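Local coordinates for conserved domain protein (Bacillus anthracis, PDB 3FBQ) that is of unknown function but carries two beta-rich regions related to uncharacterised families of the E-set (immunoglobulin-like) clan, at residues 238-244 / 284-290. Sequence-based numbering, arbitrary orientation.
Sequences TKLIVTP and DDIVIDL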
ATOM      1  N   THR A 238       8.500 -24.069 -37.913  1.00 32.34           N
ATOM      2  CA  THR A 238       8.813 -23.094 -38.967  1.00 33.01           C
ATOM      3  C   THR A 238       7.892 -21.868 -38.907  1.00 34.63           C
ATOM      4  O   THR A 238       8.291 -20.756 -39.263  1.00 34.84           O
ATOM      5  CB  THR A 238       8.552 -23.737 -40.344  1.00 32.67           C
ATOM      6  OG1 THR A 238       9.438 -24.849 -40.516  1.00 30.20           O
ATOM      7  CG2 THR A 238       8.738 -22.719 -41.469  1.00 31.39           C
ATOM      8  N   LYS A 239       6.648 -22.083 -38.481  1.00 35.28           N
ATOM      9  CA  LYS A 239       5.639 -21.065 -38.595  1.00 36.61           C
ATOM     10  C   LYS A 239       4.709 -21.175 -37.394  1.00 36.65           C
ATOM     11  O   LYS A 239       4.421 -22.303 -36.945  1.00 36.86           O
ATOM     12  CB  LYS A 239       4.834 -21.281 -39.888  1.00 36.88           C
ATOM     13  CG  LYS A 239       5.530 -20.825 -41.181  1.00 39.84           C
ATOM     14  CD  LYS A 239       4.592 -20.972 -42.364  1.00 42.34           C
ATOM     15  CE  LYS A 239       4.072 -22.425 -42.415  1.00 47.25           C
ATOM     16  NZ  LYS A 239       2.616 -22.609 -42.875  1.00 50.70           N
ATOM     17  N   LEU A 240       4.241 -20.018 -36.901  1.00 35.59           N
ATOM     18  CA  LEU A 240       3.187 -19.959 -35.876  1.00 35.18           C
ATOM     19  C   LEU A 240       1.854 -19.625 -36.514  1.00 35.77           C
ATOM     20  O   LEU A 240       1.761 -18.709 -37.356  1.00 36.52           O
ATOM     21  CB  LEU A 240       3.483 -18.912 -34.786  1.00 33.68           C
ATOM     22  CG  LEU A 240       4.679 -19.262 -33.896  1.00 32.54           C
ATOM     23  CD1 LEU A 240       5.219 -18.087 -33.074  1.00 26.91           C
ATOM     24  CD2 LEU A 240       4.355 -20.451 -32.990  1.00 31.87           C
ATOM     25  N   ILE A 241       0.819 -20.356 -36.108  1.00 35.60           N
ATOM     26  CA  ILE A 241      -0.536 -20.072 -36.567  1.00 35.48           C
ATOM     27  C   ILE A 241      -1.298 -19.510 -35.377  1.00 35.72           C
ATOM     28  O   ILE A 241      -1.471 -20.181 -34.328  1.00 35.84           O
ATOM     29  CB  ILE A 241      -1.240 -21.319 -37.246  1.00 35.26           C
ATOM     30  CG1 ILE A 241      -0.429 -21.832 -38.443  1.00 33.66           C
ATOM     31  CG2 ILE A 241      -2.633 -20.939 -37.750  1.00 35.09           C
ATOM     32  CD1 ILE A 241       0.539 -22.967 -38.108  1.00 36.70           C
ATOM     33  N   VAL A 242      -1.696 -18.258 -35.534  1.00 35.80           N
ATOM     34  CA  VAL A 242      -2.250 -17.488 -34.435  1.00 36.43           C
ATOM     35  C   VAL A 242      -3.725 -17.244 -34.672  1.00 37.12           C
ATOM     36  O   VAL A 242      -4.113 -16.633 -35.686  1.00 37.14           O
ATOM     37  CB  VAL A 242      -1.552 -16.093 -34.306  1.00 36.39           C
ATOM     38  CG1 VAL A 242      -2.207 -15.259 -33.173  1.00 36.43           C
ATOM     39  CG2 VAL A 242      -0.048 -16.219 -34.049  1.00 35.50           C
ATOM     40  N   THR A 243      -4.566 -17.661 -33.739  1.00 37.95           N
ATOM     41  CA  THR A 243      -5.971 -17.301 -33.901  1.00 38.89           C
ATOM     42  C   THR A 243      -6.422 -16.264 -32.830  1.00 39.82           C
ATOM     43  O   THR A 243      -6.334 -16.528 -31.605  1.00 38.38           O
ATOM     44  CB  THR A 243      -6.917 -18.540 -34.025  1.00 39.15           C
ATOM     45  OG1 THR A 243      -7.665 -18.714 -32.820  1.00 41.83           O
ATOM     46  CG2 THR A 243      -6.168 -19.862 -34.349  1.00 37.45           C
ATOM     47  N   PRO A 244      -6.865 -15.064 -33.301  1.00 40.99           N
ATOM     48  CA  PRO A 244      -7.438 -14.009 -32.452  1.00 42.04           C
ATOM     49  C   PRO A 244      -8.876 -14.322 -32.061  1.00 43.90           C
ATOM     50  O   PRO A 244      -9.764 -14.312 -32.914  1.00 43.83           O
ATOM     51  CB  PRO A 244      -7.403 -12.758 -33.356  1.00 41.90           C
ATOM     52  CG  PRO A 244      -6.678 -13.151 -34.619  1.00 39.88           C
ATOM     53  CD  PRO A 244      -6.783 -14.632 -34.713  1.00 40.75           C
ATOM     54  N   ASP A 284     -10.644 -15.123 -36.123  1.00 48.89           N
ATOM     55  CA  ASP A 284      -9.941 -14.727 -37.401  1.00 47.73           C
ATOM     56  C   ASP A 284      -8.778 -15.680 -37.890  1.00 47.14           C
ATOM     57  O   ASP A 284      -9.026 -16.867 -37.960  1.00 48.36           O
ATOM     58  CB  ASP A 284      -9.493 -13.265 -37.400  1.00 48.02           C
ATOM     59  CG  ASP A 284     -10.125 -12.429 -36.292  1.00 48.22           C
ATOM     60  OD1 ASP A 284      -9.977 -11.200 -36.316  1.00 48.68           O
ATOM     61  OD2 ASP A 284     -10.736 -12.958 -35.377  1.00 46.55           O
ATOM     62  N   ASP A 285      -7.547 -15.221 -38.221  1.00 45.08           N
ATOM     63  CA  ASP A 285      -6.369 -16.173 -38.324  1.00 42.69           C
ATOM     64  C   ASP A 285      -5.002 -15.905 -39.038  1.00 41.67           C
ATOM     65  O   ASP A 285      -4.937 -15.886 -40.236  1.00 40.78           O
ATOM     66  CB  ASP A 285      -6.836 -17.549 -38.748  1.00 42.10           C
ATOM     67  CG  ASP A 285      -6.184 -18.642 -37.961  1.00 40.59           C
ATOM     68  OD1 ASP A 285      -6.571 -18.851 -36.822  1.00 43.12           O
ATOM     69  OD2 ASP A 285      -5.306 -19.324 -38.473  1.00 33.59           O
ATOM     70  N   ILE A 286      -3.908 -15.797 -38.281  1.00 40.03           N
ATOM     71  CA  ILE A 286      -2.597 -15.309 -38.783  1.00 38.93           C
ATOM     72  C   ILE A 286      -1.349 -16.208 -38.793  1.00 38.88           C
ATOM     73  O   ILE A 286      -1.110 -16.936 -37.850  1.00 38.53           O
ATOM     74  CB  ILE A 286      -2.137 -14.124 -37.973  1.00 38.08           C
ATOM     75  CG1 ILE A 286      -3.282 -13.191 -37.709  1.00 39.08           C
ATOM     76  CG2 ILE A 286      -1.100 -13.376 -38.698  1.00 34.30           C
ATOM     77  CD1 ILE A 286      -2.828 -11.853 -37.329  1.00 39.60           C
ATOM     78  N   VAL A 287      -0.528 -16.078 -39.845  1.00 39.27           N
ATOM     79  CA  VAL A 287       0.686 -16.874 -40.060  1.00 39.59           C
ATOM     80  C   VAL A 287       1.996 -16.106 -39.982  1.00 40.71           C
ATOM     81  O   VAL A 287       2.261 -15.185 -40.746  1.00 40.96           O
ATOM     82  CB  VAL A 287       0.586 -17.717 -41.318  1.00 38.81           C
ATOM     83  CG1 VAL A 287       1.945 -18.289 -41.704  1.00 36.94           C
ATOM     84  CG2 VAL A 287      -0.446 -18.798 -41.065  1.00 37.21           C
ATOM     85  N   ILE A 288       2.792 -16.497 -39.003  1.00 41.63           N
ATOM     86  CA  ILE A 288       4.029 -15.855 -38.702  1.00 42.67           C
ATOM     87  C   ILE A 288       5.181 -16.792 -39.057  1.00 43.76           C
ATOM     88  O   ILE A 288       5.249 -17.929 -38.561  1.00 44.43           O
ATOM     89  CB  ILE A 288       4.042 -15.537 -37.218  1.00 42.53           C
ATOM     90  CG1 ILE A 288       3.058 -14.390 -36.944  1.00 43.13           C
ATOM     91  CG2 ILE A 288       5.425 -15.181 -36.756  1.00 42.18           C
ATOM     92  CD1 ILE A 288       2.869 -14.023 -35.457  1.00 41.58           C
ATOM     93  N   ASP A 289       6.069 -16.320 -39.928  1.00 44.33           N
ATOM     94  CA  ASP A 289       7.316 -17.003 -40.214  1.00 45.25           C
ATOM     95  C   ASP A 289       8.282 -16.876 -39.044  1.00 46.55           C
ATOM     96  O   ASP A 289       8.818 -15.788 -38.795  1.00 47.79           O
ATOM     97  CB  ASP A 289       8.010 -16.334 -41.394  1.00 45.31           C
ATOM     98  CG  ASP A 289       7.503 -16.824 -42.759  1.00 46.65           C
ATOM     99  OD1 ASP A 289       6.279 -17.115 -42.908  1.00 47.01           O
ATOM    100  OD2 ASP A 289       8.363 -16.908 -43.685  1.00 46.83           O
ATOM    101  N   LEU A 290       8.531 -17.955 -38.313  1.00 46.98           N
ATOM    102  CA  LEU A 290       9.780 -18.016 -37.593  1.00 47.42           C
ATOM    103  C   LEU A 290      10.789 -17.968 -38.755  1.00 49.15           C
ATOM    104  O   LEU A 290      10.733 -18.797 -39.726  1.00 49.58           O
ATOM    105  CB  LEU A 290       9.874 -19.311 -36.794  1.00 46.89           C
ATOM    106  CG  LEU A 290       8.696 -19.684 -35.868  1.00 46.11           C
ATOM    107  CD1 LEU A 290       8.844 -21.025 -35.168  1.00 45.04           C
ATOM    108  CD2 LEU A 290       8.541 -18.628 -34.820  1.00 46.80           C
TER
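An antiparallel beta ladder joins strand 239-247 to strand 281-289, the outermost strand at this side of the C-terminal sheet of the chain, and Leu240 with Ile288 and Val242 with Ile286 form its two hydrogen-bonded pairs. Each pair is closed by reciprocal amide-to-carbonyl bonds. Leu240 N reaches Ile288 O at 2.9 Å, while Ile286 N meets Val242 O at 2.7 Å. Between these pairs Ile241 faces Val287 as a non-hydrogen-bonded pair, where a CA-H...O contact brings Ile241 CA to 3.4 Å from Ile286 O. Past the pair of Lys239 and Asp289, the bond from Leu290 N to Thr238 O is weak, bent to 121° at the hydrogen.

The two faces differ in chemistry. On the buried one, Val242 CG2 meets Ile288 CD1 at 3.9 Å, the two side chains crossing obliquely on a diagonal between neighbouring pairs. Strands 149-157 and 162-171 pack onto this layer, with Met166 touching both Ile286 and Ile288. Leu290, just past the strand, reaches back to Leu240, whose CG, set beside the backbone N (chi1 -68°), carries Leu240 CD1 to 3.8 Å from Leu290 CD2, the side chains crossing at about a right angle. On the other face, Ile241 and Val287 lie side by side, Ile241 CG1 to Val287 CG2 4.0 Å, and the aliphatic part of Lys239 leans over Val287, Lys239 CD on Val287 CG1; Asp289 pairs with Lys239 here.

Pro244, which has no amide hydrogen to donate, turns its ring onto the side chain of Asp284. The contact thus joins an edge strand by directional backbone bonds, while branched aliphatic groups seal one side against the interior and the side with Lys239 and Asp289 stays partly exposed to solvent.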